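Local structure of dihydroorotase (Saccharomyces cerevisiae S288C, 6L0A) at residues F124-G138 / L167-H180. The protein catalyses the reversible interconversion of N-carbamoyl-L-aspartate and dihydroorotate, the third step of de novo pyrimidine biosynthesis, using two zinc ions per subunit. Numbering follows the deposited sequence.
Sequences FKAMQEENLVLNLHG and LHNDFPNLKIILEH. With ZN (zinc ion), chain L.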
ATOM      1  N   PHE C 124      33.141  -3.932   9.466  1.00 19.07           N
ATOM      2  CA  PHE C 124      32.578  -3.682  10.793  1.00 18.78           C
ATOM      3  C   PHE C 124      33.656  -3.692  11.871  1.00 23.54           C
ATOM      4  O   PHE C 124      33.571  -2.929  12.845  1.00 19.16           O
ATOM      5  CB  PHE C 124      31.499  -4.719  11.122  1.00 21.33           C
ATOM      6  CG  PHE C 124      30.367  -4.757  10.134  1.00 20.33           C
ATOM      7  CD1 PHE C 124      30.016  -3.626   9.411  1.00 19.99           C
ATOM      8  CD2 PHE C 124      29.654  -5.924   9.923  1.00 19.70           C
ATOM      9  CE1 PHE C 124      28.963  -3.656   8.504  1.00 17.02           C
ATOM     10  CE2 PHE C 124      28.598  -5.966   8.995  1.00 22.36           C
ATOM     11  CZ  PHE C 124      28.256  -4.831   8.295  1.00 16.72           C
ATOM     12  N   LYS C 125      34.676  -4.543  11.718  1.00 23.72           N
ATOM     13  CA  LYS C 125      35.778  -4.527  12.673  1.00 24.07           C
ATOM     14  C   LYS C 125      36.507  -3.191  12.641  1.00 19.34           C
ATOM     15  O   LYS C 125      36.826  -2.623  13.693  1.00 21.06           O
ATOM     16  CB  LYS C 125      36.742  -5.685  12.383  1.00 29.09           C
ATOM     17  CG  LYS C 125      37.736  -6.028  13.514  1.00 34.85           C
ATOM     18  CD  LYS C 125      37.119  -5.966  14.931  1.00 39.23           C
ATOM     19  CE  LYS C 125      35.949  -6.939  15.166  1.00 38.27           C
ATOM     20  NZ  LYS C 125      36.275  -8.398  15.111  1.00 42.98           N
ATOM     21  N   ALA C 126      36.753  -2.658  11.441  1.00 21.35           N
ATOM     22  CA  ALA C 126      37.401  -1.351  11.331  1.00 22.75           C
ATOM     23  C   ALA C 126      36.515  -0.249  11.905  1.00 23.97           C
ATOM     24  O   ALA C 126      36.990   0.619  12.649  1.00 19.41           O
ATOM     25  CB  ALA C 126      37.755  -1.066   9.869  1.00 21.45           C
ATOM     26  N   MET C 127      35.217  -0.275  11.586  1.00 20.21           N
ATOM     27  CA  MET C 127      34.301   0.699  12.176  1.00 19.66           C
ATOM     28  C   MET C 127      34.326   0.641  13.696  1.00 21.44           C
ATOM     29  O   MET C 127      34.319   1.682  14.367  1.00 21.34           O
ATOM     30  CB  MET C 127      32.878   0.459  11.670  1.00 12.91           C
ATOM     31  CG  MET C 127      32.709   0.761  10.203  1.00 15.19           C
ATOM     32  SD  MET C 127      31.049   0.338   9.646  1.00 18.47           S
ATOM     33  CE  MET C 127      30.129   1.565  10.584  1.00 18.63           C
ATOM     34  N   GLN C 128      34.312  -0.572  14.259  1.00 21.46           N
ATOM     35  CA  GLN C 128      34.297  -0.721  15.713  1.00 19.25           C
ATOM     36  C   GLN C 128      35.541  -0.095  16.336  1.00 22.15           C
ATOM     37  O   GLN C 128      35.457   0.616  17.346  1.00 25.41           O
ATOM     38  CB  GLN C 128      34.186  -2.203  16.081  1.00 21.51           C
ATOM     39  CG  GLN C 128      33.992  -2.486  17.571  1.00 23.41           C
ATOM     40  CD  GLN C 128      33.688  -3.954  17.858  1.00 28.90           C
ATOM     41  OE1 GLN C 128      32.691  -4.280  18.516  1.00 31.02           O
ATOM     42  NE2 GLN C 128      34.548  -4.847  17.370  1.00 25.41           N
ATOM     43  N   GLU C 129      36.700  -0.332  15.729  1.00 23.54           N
ATOM     44  CA  GLU C 129      37.934   0.246  16.249  1.00 25.81           C
ATOM     45  C   GLU C 129      37.938   1.767  16.153  1.00 27.01           C
ATOM     46  O   GLU C 129      38.598   2.434  16.957  1.00 25.06           O
ATOM     47  CB  GLU C 129      39.129  -0.329  15.497  1.00 30.46           C
ATOM     48  CG  GLU C 129      39.383  -1.798  15.764  1.00 31.27           C
ATOM     49  CD  GLU C 129      40.356  -2.402  14.773  1.00 36.88           C
ATOM     50  OE1 GLU C 129      40.819  -1.670  13.867  1.00 39.93           O
ATOM     51  OE2 GLU C 129      40.658  -3.608  14.891  1.00 39.33           O
ATOM     52  N   GLU C 130      37.216   2.338  15.192  1.00 24.29           N
ATOM     53  CA  GLU C 130      37.228   3.781  14.991  1.00 26.11           C
ATOM     54  C   GLU C 130      36.050   4.480  15.652  1.00 27.81           C
ATOM     55  O   GLU C 130      35.914   5.701  15.511  1.00 23.88           O
ATOM     56  CB  GLU C 130      37.257   4.111  13.492  1.00 24.31           C
ATOM     57  CG  GLU C 130      38.486   3.603  12.736  1.00 25.33           C
ATOM     58  CD  GLU C 130      39.754   4.408  13.021  1.00 31.35           C
ATOM     59  OE1 GLU C 130      39.698   5.390  13.801  1.00 30.12           O
ATOM     60  OE2 GLU C 130      40.812   4.050  12.460  1.00 27.44           O
ATOM     61  N   ASN C 131      35.202   3.737  16.374  1.00 27.64           N
ATOM     62  CA  ASN C 131      34.036   4.291  17.061  1.00 24.62           C
ATOM     63  C   ASN C 131      33.082   4.976  16.081  1.00 24.37           C
ATOM     64  O   ASN C 131      32.513   6.030  16.375  1.00 24.27           O
ATOM     65  CB  ASN C 131      34.443   5.251  18.185  1.00 28.46           C
ATOM     66  CG  ASN C 131      33.332   5.444  19.217  1.00 39.73           C
ATOM     67  OD1 ASN C 131      32.403   4.632  19.308  1.00 38.90           O
ATOM     68  ND2 ASN C 131      33.418   6.525  19.993  1.00 39.23           N
ATOM     69  N   LEU C 132      32.909   4.373  14.909  1.00 21.37           N
ATOM     70  CA  LEU C 132      31.954   4.840  13.915  1.00 21.52           C
ATOM     71  C   LEU C 132      30.619   4.127  14.113  1.00 20.23           C
ATOM     72  O   LEU C 132      30.559   3.019  14.649  1.00 23.13           O
ATOM     73  CB  LEU C 132      32.473   4.586  12.499  1.00 17.11           C
ATOM     74  CG  LEU C 132      33.737   5.310  12.009  1.00 20.26           C
ATOM     75  CD1 LEU C 132      34.174   4.772  10.660  1.00 19.55           C
ATOM     76  CD2 LEU C 132      33.496   6.828  11.915  1.00 21.38           C
ATOM     77  N   VAL C 133      29.537   4.777  13.661  1.00 17.42           N
ATOM     78  CA  VAL C 133      28.184   4.252  13.848  1.00 19.18           C
ATOM     79  C   VAL C 133      27.812   3.425  12.628  1.00 16.79           C
ATOM     80  O   VAL C 133      28.071   3.836  11.498  1.00 13.91           O
ATOM     81  CB  VAL C 133      27.180   5.400  14.066  1.00 16.39           C
ATOM     82  CG1 VAL C 133      25.746   4.864  14.077  1.00 15.99           C
ATOM     83  CG2 VAL C 133      27.505   6.167  15.349  1.00 17.79           C
ATOM     84  N   LEU C 134      27.220   2.252  12.840  1.00 13.51           N
ATOM     85  CA  LEU C 134      26.705   1.452  11.733  1.00 14.00           C
ATOM     86  C   LEU C 134      25.198   1.684  11.672  1.00 12.99           C
ATOM     87  O   LEU C 134      24.478   1.303  12.596  1.00 12.15           O
ATOM     88  CB  LEU C 134      27.032  -0.029  11.916  1.00 13.93           C
ATOM     89  CG  LEU C 134      26.360  -0.972  10.915  1.00 13.86           C
ATOM     90  CD1 LEU C 134      26.837  -0.682   9.489  1.00 13.97           C
ATOM     91  CD2 LEU C 134      26.605  -2.438  11.296  1.00 15.82           C
ATOM     92  N   ASN C 135      24.733   2.326  10.596  1.00 11.58           N
ATOM     93  CA  ASN C 135      23.319   2.623  10.392  1.00 10.95           C
ATOM     94  C   ASN C 135      22.707   1.541   9.518  1.00 10.65           C
ATOM     95  O   ASN C 135      23.191   1.291   8.418  1.00 11.64           O
ATOM     96  CB  ASN C 135      23.141   3.976   9.711  1.00  9.43           C
ATOM     97  CG  ASN C 135      23.967   5.066  10.357  1.00 16.54           C
ATOM     98  OD1 ASN C 135      25.074   5.365   9.913  1.00 16.23           O
ATOM     99  ND2 ASN C 135      23.412   5.690  11.379  1.00 13.91           N
ATOM    100  N   LEU C 136      21.625   0.933   9.985  1.00 10.28           N
ATOM    101  CA  LEU C 136      20.997  -0.166   9.273  1.00 12.43           C
ATOM    102  C   LEU C 136      19.612   0.255   8.795  1.00 12.67           C
ATOM    103  O   LEU C 136      18.785   0.681   9.601  1.00 13.44           O
ATOM    104  CB  LEU C 136      20.891  -1.392  10.174  1.00 13.27           C
ATOM    105  CG  LEU C 136      22.214  -1.945  10.708  1.00 13.66           C
ATOM    106  CD1 LEU C 136      21.942  -3.059  11.691  1.00 16.81           C
ATOM    107  CD2 LEU C 136      23.084  -2.430   9.545  1.00 14.46           C
ATOM    108  N   HIS C 137      19.373   0.148   7.492  1.00 11.05           N
ATOM    109  CA  HIS C 137      18.011   0.060   6.976  1.00 12.85           C
ATOM    110  C   HIS C 137      17.604  -1.388   7.185  1.00 10.66           C
ATOM    111  O   HIS C 137      17.953  -2.266   6.393  1.00 13.55           O
ATOM    112  CB  HIS C 137      17.931   0.460   5.506  1.00 12.50           C
ATOM    113  CG  HIS C 137      16.534   0.464   4.974  1.00 14.50           C
ATOM    114  ND1 HIS C 137      15.934   1.596   4.455  1.00 15.22           N
ATOM    115  CD2 HIS C 137      15.608  -0.523   4.896  1.00 14.91           C
ATOM    116  CE1 HIS C 137      14.705   1.300   4.069  1.00 15.35           C
ATOM    117  NE2 HIS C 137      14.481   0.022   4.326  1.00 12.75           N
ATOM    118  N   GLY C 138      16.929  -1.653   8.298  1.00 14.28           N
ATOM    119  CA  GLY C 138      16.685  -3.023   8.689  1.00 16.74           C
ATOM    120  C   GLY C 138      15.479  -3.674   8.039  1.00 16.74           C
ATOM    121  O   GLY C 138      14.444  -3.847   8.688  1.00 14.49           O
ATOM    122  N   LEU C 167      24.572  -9.085  14.614  1.00 21.45           N
ATOM    123  CA  LEU C 167      25.602  -8.057  14.459  1.00 19.14           C
ATOM    124  C   LEU C 167      25.983  -7.459  15.806  1.00 22.84           C
ATOM    125  O   LEU C 167      27.165  -7.213  16.074  1.00 23.73           O
ATOM    126  CB  LEU C 167      25.128  -6.952  13.501  1.00 15.38           C
ATOM    127  CG  LEU C 167      24.988  -7.291  12.017  1.00 22.86           C
ATOM    128  CD1 LEU C 167      24.373  -6.102  11.261  1.00 16.40           C
ATOM    129  CD2 LEU C 167      26.327  -7.693  11.393  1.00 20.84           C
ATOM    130  N   HIS C 168      24.991  -7.207  16.663  1.00 21.50           N
ATOM    131  CA  HIS C 168      25.258  -6.653  17.987  1.00 23.85           C
ATOM    132  C   HIS C 168      26.061  -7.633  18.839  1.00 27.60           C
ATOM    133  O   HIS C 168      26.994  -7.233  19.544  1.00 23.45           O
ATOM    134  CB  HIS C 168      23.935  -6.292  18.654  1.00 20.69           C
ATOM    135  CG  HIS C 168      24.054  -5.880  20.090  1.00 25.91           C
ATOM    136  ND1 HIS C 168      24.926  -4.901  20.520  1.00 25.82           N
ATOM    137  CD2 HIS C 168      23.383  -6.297  21.190  1.00 30.22           C
ATOM    138  CE1 HIS C 168      24.794  -4.742  21.825  1.00 30.39           C
ATOM    139  NE2 HIS C 168      23.863  -5.576  22.256  1.00 29.63           N
ATOM    140  N   ASN C 169      25.723  -8.922  18.767  1.00 28.12           N
ATOM    141  CA  ASN C 169      26.492  -9.933  19.489  1.00 27.85           C
ATOM    142  C   ASN C 169      27.928 -10.011  18.977  1.00 29.53           C
ATOM    143  O   ASN C 169      28.879 -10.036  19.769  1.00 30.98           O
ATOM    144  CB  ASN C 169      25.800 -11.290  19.367  1.00 30.21           C
ATOM    145  CG  ASN C 169      26.360 -12.313  20.337  1.00 36.50           C
ATOM    146  OD1 ASN C 169      26.204 -12.187  21.553  1.00 41.26           O
ATOM    147  ND2 ASN C 169      27.032 -13.325  19.802  1.00 36.04           N
ATOM    148  N   ASP C 170      28.109 -10.042  17.649  1.00 25.49           N
ATOM    149  CA  ASP C 170      29.434 -10.240  17.057  1.00 27.02           C
ATOM    150  C   ASP C 170      30.320  -9.004  17.131  1.00 27.45           C
ATOM    151  O   ASP C 170      31.542  -9.127  16.976  1.00 26.11           O
ATOM    152  CB  ASP C 170      29.308 -10.665  15.596  1.00 24.97           C
ATOM    153  CG  ASP C 170      28.820 -12.077  15.449  1.00 28.22           C
ATOM    154  OD1 ASP C 170      28.627 -12.735  16.492  1.00 32.63           O
ATOM    155  OD2 ASP C 170      28.620 -12.522  14.297  1.00 26.26           O
ATOM    156  N   PHE C 171      29.746  -7.821  17.341  1.00 22.82           N
ATOM    157  CA  PHE C 171      30.511  -6.578  17.445  1.00 25.19           C
ATOM    158  C   PHE C 171      29.971  -5.784  18.624  1.00 23.58           C
ATOM    159  O   PHE C 171      29.328  -4.743  18.448  1.00 26.89           O
ATOM    160  CB  PHE C 171      30.441  -5.768  16.148  1.00 22.27           C
ATOM    161  CG  PHE C 171      31.034  -6.471  14.961  1.00 26.45           C
ATOM    162  CD1 PHE C 171      30.243  -7.247  14.136  1.00 19.81           C
ATOM    163  CD2 PHE C 171      32.392  -6.368  14.681  1.00 26.99           C
ATOM    164  CE1 PHE C 171      30.784  -7.903  13.045  1.00 25.85           C
ATOM    165  CE2 PHE C 171      32.945  -7.024  13.588  1.00 25.32           C
ATOM    166  CZ  PHE C 171      32.141  -7.788  12.765  1.00 26.26           C
ATOM    167  N   PRO C 172      30.247  -6.237  19.853  1.00 25.80           N
ATOM    168  CA  PRO C 172      29.535  -5.692  21.024  1.00 26.84           C
ATOM    169  C   PRO C 172      29.892  -4.253  21.375  1.00 26.14           C
ATOM    170  O   PRO C 172      29.144  -3.625  22.134  1.00 26.62           O
ATOM    171  CB  PRO C 172      29.942  -6.652  22.151  1.00 32.80           C
ATOM    172  CG  PRO C 172      31.294  -7.135  21.735  1.00 25.37           C
ATOM    173  CD  PRO C 172      31.237  -7.261  20.235  1.00 29.17           C
ATOM    174  N   ASN C 173      30.992  -3.710  20.861  1.00 23.90           N
ATOM    175  CA  ASN C 173      31.369  -2.328  21.130  1.00 29.98           C
ATOM    176  C   ASN C 173      30.960  -1.377  20.016  1.00 28.16           C
ATOM    177  O   ASN C 173      31.165  -0.163  20.147  1.00 28.91           O
ATOM    178  CB  ASN C 173      32.879  -2.219  21.362  1.00 29.98           C
ATOM    179  CG  ASN C 173      33.327  -2.960  22.607  1.00 39.76           C
ATOM    180  OD1 ASN C 173      32.668  -2.908  23.647  1.00 37.21           O
ATOM    181  ND2 ASN C 173      34.452  -3.662  22.504  1.00 44.65           N
ATOM    182  N   LEU C 174      30.381  -1.895  18.936  1.00 24.64           N
ATOM    183  CA  LEU C 174      29.993  -1.072  17.796  1.00 21.67           C
ATOM    184  C   LEU C 174      28.665  -0.378  18.072  1.00 23.43           C
ATOM    185  O   LEU C 174      27.688  -1.024  18.458  1.00 22.43           O
ATOM    186  CB  LEU C 174      29.896  -1.950  16.545  1.00 21.29           C
ATOM    187  CG  LEU C 174      29.436  -1.354  15.214  1.00 21.07           C
ATOM    188  CD1 LEU C 174      30.402  -0.270  14.774  1.00 19.46           C
ATOM    189  CD2 LEU C 174      29.309  -2.439  14.143  1.00 17.87           C
ATOM    190  N   LYS C 175      28.625   0.939  17.876  1.00 19.67           N
ATOM    191  CA  LYS C 175      27.355   1.652  17.911  1.00 19.13           C
ATOM    192  C   LYS C 175      26.551   1.301  16.664  1.00 17.88           C
ATOM    193  O   LYS C 175      27.044   1.429  15.537  1.00 16.56           O
ATOM    194  CB  LYS C 175      27.595   3.163  17.997  1.00 18.06           C
ATOM    195  CG  LYS C 175      28.059   3.630  19.375  1.00 21.70           C
ATOM    196  CD  LYS C 175      28.076   5.152  19.494  1.00 21.59           C
ATOM    197  CE  LYS C 175      29.360   5.768  18.940  1.00 32.88           C
ATOM    198  NZ  LYS C 175      29.426   7.252  19.159  1.00 30.83           N
ATOM    199  N   ILE C 176      25.327   0.817  16.863  1.00 17.12           N
ATOM    200  CA  ILE C 176      24.465   0.387  15.768  1.00 14.89           C
ATOM    201  C   ILE C 176      23.113   1.062  15.930  1.00 14.84           C
ATOM    202  O   ILE C 176      22.560   1.110  17.035  1.00 14.90           O
ATOM    203  CB  ILE C 176      24.294  -1.145  15.737  1.00 19.11           C
ATOM    204  CG1 ILE C 176      25.627  -1.857  15.541  1.00 16.75           C
ATOM    205  CG2 ILE C 176      23.325  -1.567  14.629  1.00 16.57           C
ATOM    206  CD1 ILE C 176      25.510  -3.371  15.700  1.00 20.79           C
ATOM    207  N   ILE C 177      22.569   1.573  14.834  1.00 12.27           N
ATOM    208  CA  ILE C 177      21.241   2.164  14.858  1.00 12.16           C
ATOM    209  C   ILE C 177      20.337   1.394  13.914  1.00 10.98           C
ATOM    210  O   ILE C 177      20.655   1.230  12.730  1.00 11.88           O
ATOM    211  CB  ILE C 177      21.252   3.653  14.475  1.00 14.93           C
ATOM    212  CG1 ILE C 177      22.144   4.452  15.426  1.00 15.52           C
ATOM    213  CG2 ILE C 177      19.817   4.201  14.509  1.00 13.91           C
ATOM    214  CD1 ILE C 177      22.235   5.921  15.075  1.00 16.23           C
ATOM    215  N   LEU C 178      19.208   0.940  14.434  1.00 12.04           N
ATOM    216  CA  LEU C 178      18.122   0.462  13.586  1.00 14.86           C
ATOM    217  C   LEU C 178      17.347   1.697  13.142  1.00 11.78           C
ATOM    218  O   LEU C 178      16.547   2.247  13.898  1.00 14.44           O
ATOM    219  CB  LEU C 178      17.247  -0.528  14.346  1.00 12.85           C
ATOM    220  CG  LEU C 178      16.157  -1.245  13.533  1.00 20.15           C
ATOM    221  CD1 LEU C 178      16.722  -2.014  12.340  1.00 17.35           C
ATOM    222  CD2 LEU C 178      15.342  -2.165  14.430  1.00 16.16           C
ATOM    223  N   GLU C 179      17.617   2.158  11.921  1.00 10.51           N
ATOM    224  CA  GLU C 179      17.036   3.399  11.439  1.00 12.90           C
ATOM    225  C   GLU C 179      15.535   3.243  11.205  1.00 13.35           C
ATOM    226  O   GLU C 179      15.037   2.152  10.927  1.00 12.98           O
ATOM    227  CB  GLU C 179      17.721   3.835  10.138  1.00 13.86           C
ATOM    228  CG  GLU C 179      19.218   4.144  10.284  1.00 13.86           C
ATOM    229  CD  GLU C 179      19.475   5.412  11.079  1.00 15.42           C
ATOM    230  OE1 GLU C 179      18.549   6.242  11.168  1.00 16.14           O
ATOM    231  OE2 GLU C 179      20.600   5.596  11.612  1.00 14.76           O
ATOM    232  N   HIS C 180      14.823   4.367  11.308  1.00 11.89           N
ATOM    233  CA  HIS C 180      13.382   4.474  11.063  1.00 14.53           C
ATOM    234  C   HIS C 180      12.587   3.208  11.358  1.00 15.09           C
ATOM    235  O   HIS C 180      12.046   2.577  10.436  1.00 14.66           O
ATOM    236  CB  HIS C 180      13.121   4.940   9.614  1.00 14.42           C
ATOM    237  CG  HIS C 180      13.977   4.284   8.568  1.00 16.74           C
ATOM    238  ND1 HIS C 180      14.120   2.916   8.459  1.00 15.66           N
ATOM    239  CD2 HIS C 180      14.704   4.819   7.557  1.00 21.14           C
ATOM    240  CE1 HIS C 180      14.918   2.639   7.441  1.00 15.81           C
ATOM    241  NE2 HIS C 180      15.287   3.776   6.875  1.00 17.41           N
TER
HETATM  242 ZN    ZN L 402      15.565   3.917   4.760  1.00 39.90          ZN
HETATM  243  O   HOH W   1      33.034   1.154  18.513  1.00 29.27           O
HETATM  244  O   HOH W   2      30.977   2.542  17.320  1.00 24.24           O
HETATM  245  O   HOH W   3      30.638   8.859  16.932  1.00 35.60           O
HETATM  246  O   HOH W   4      15.340   0.069   9.412  1.00 19.06           O
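Two neighbouring parallel strands of the amidohydrolase TIM barrel, 133-136 and 175-178, pair here, and each runs on into a histidine of the zinc site. Four backbone bonds join them: Leu134 N to Lys175 O, Ile177 N to Leu134 O, Leu136 N to Ile177 O and Glu179 N to Leu136 O.

At the C-terminal ends, His137 ND1 (2.4 Å) and His180 NE2 (2.1 Å) bind the same zinc, whose site includes Lys98. The edge of His180 is turned to the face of His137 in an offset edge-to-face pair, planes at 73°, with His180 CE1 3.3 Å above the His137 plane. NE2 of His137 is hydrogen-bonded to Glu139, and the bound malate touches both histidines. Asn135 and Glu179 meet next to this site: Asn135 ND2 gives a 2.8 Å hydrogen bond to Glu179 OE2 on the anti side of the carboxylate and also bonds to Tyr312 OH, while OD1 bonds to Tyr39 OH. Glu179 OE1 is hydrogen-bonded to Thr208 OG1 and to ND1 of His14, a ligand of the other zinc.

Leu136 CD1 lies on the other face of the strand pair, 3.6 Å from Ile176 CG2, and also touches Leu167 CD1.

Towards the N-terminal ends, Phe171 packs against helix 121-130. Phe124 CB sits over its face, 3.6 Å from the ring centroid, and the Phe124 ring turns its edge to the face of Phe171, offset, planes at 85°. Lys125, bent at three torsions, brings CE to the edge of the Phe171 ring. With CG anti to the backbone N (chi1 -173°) and the rest extended, Gln128 reaches the 171-174 turn, where OE1 accepts a hydrogen bond from Asn173 N, 3.0 Å.

Helix 156-170 completes the beta-alpha-beta crossover and covers Leu136 and Ile176 through Leu164; Phe311 and Tyr312 of helix 300-312 touch Val133 and Ile177, and Val133 and Asn135 bond through their backbones to Val97.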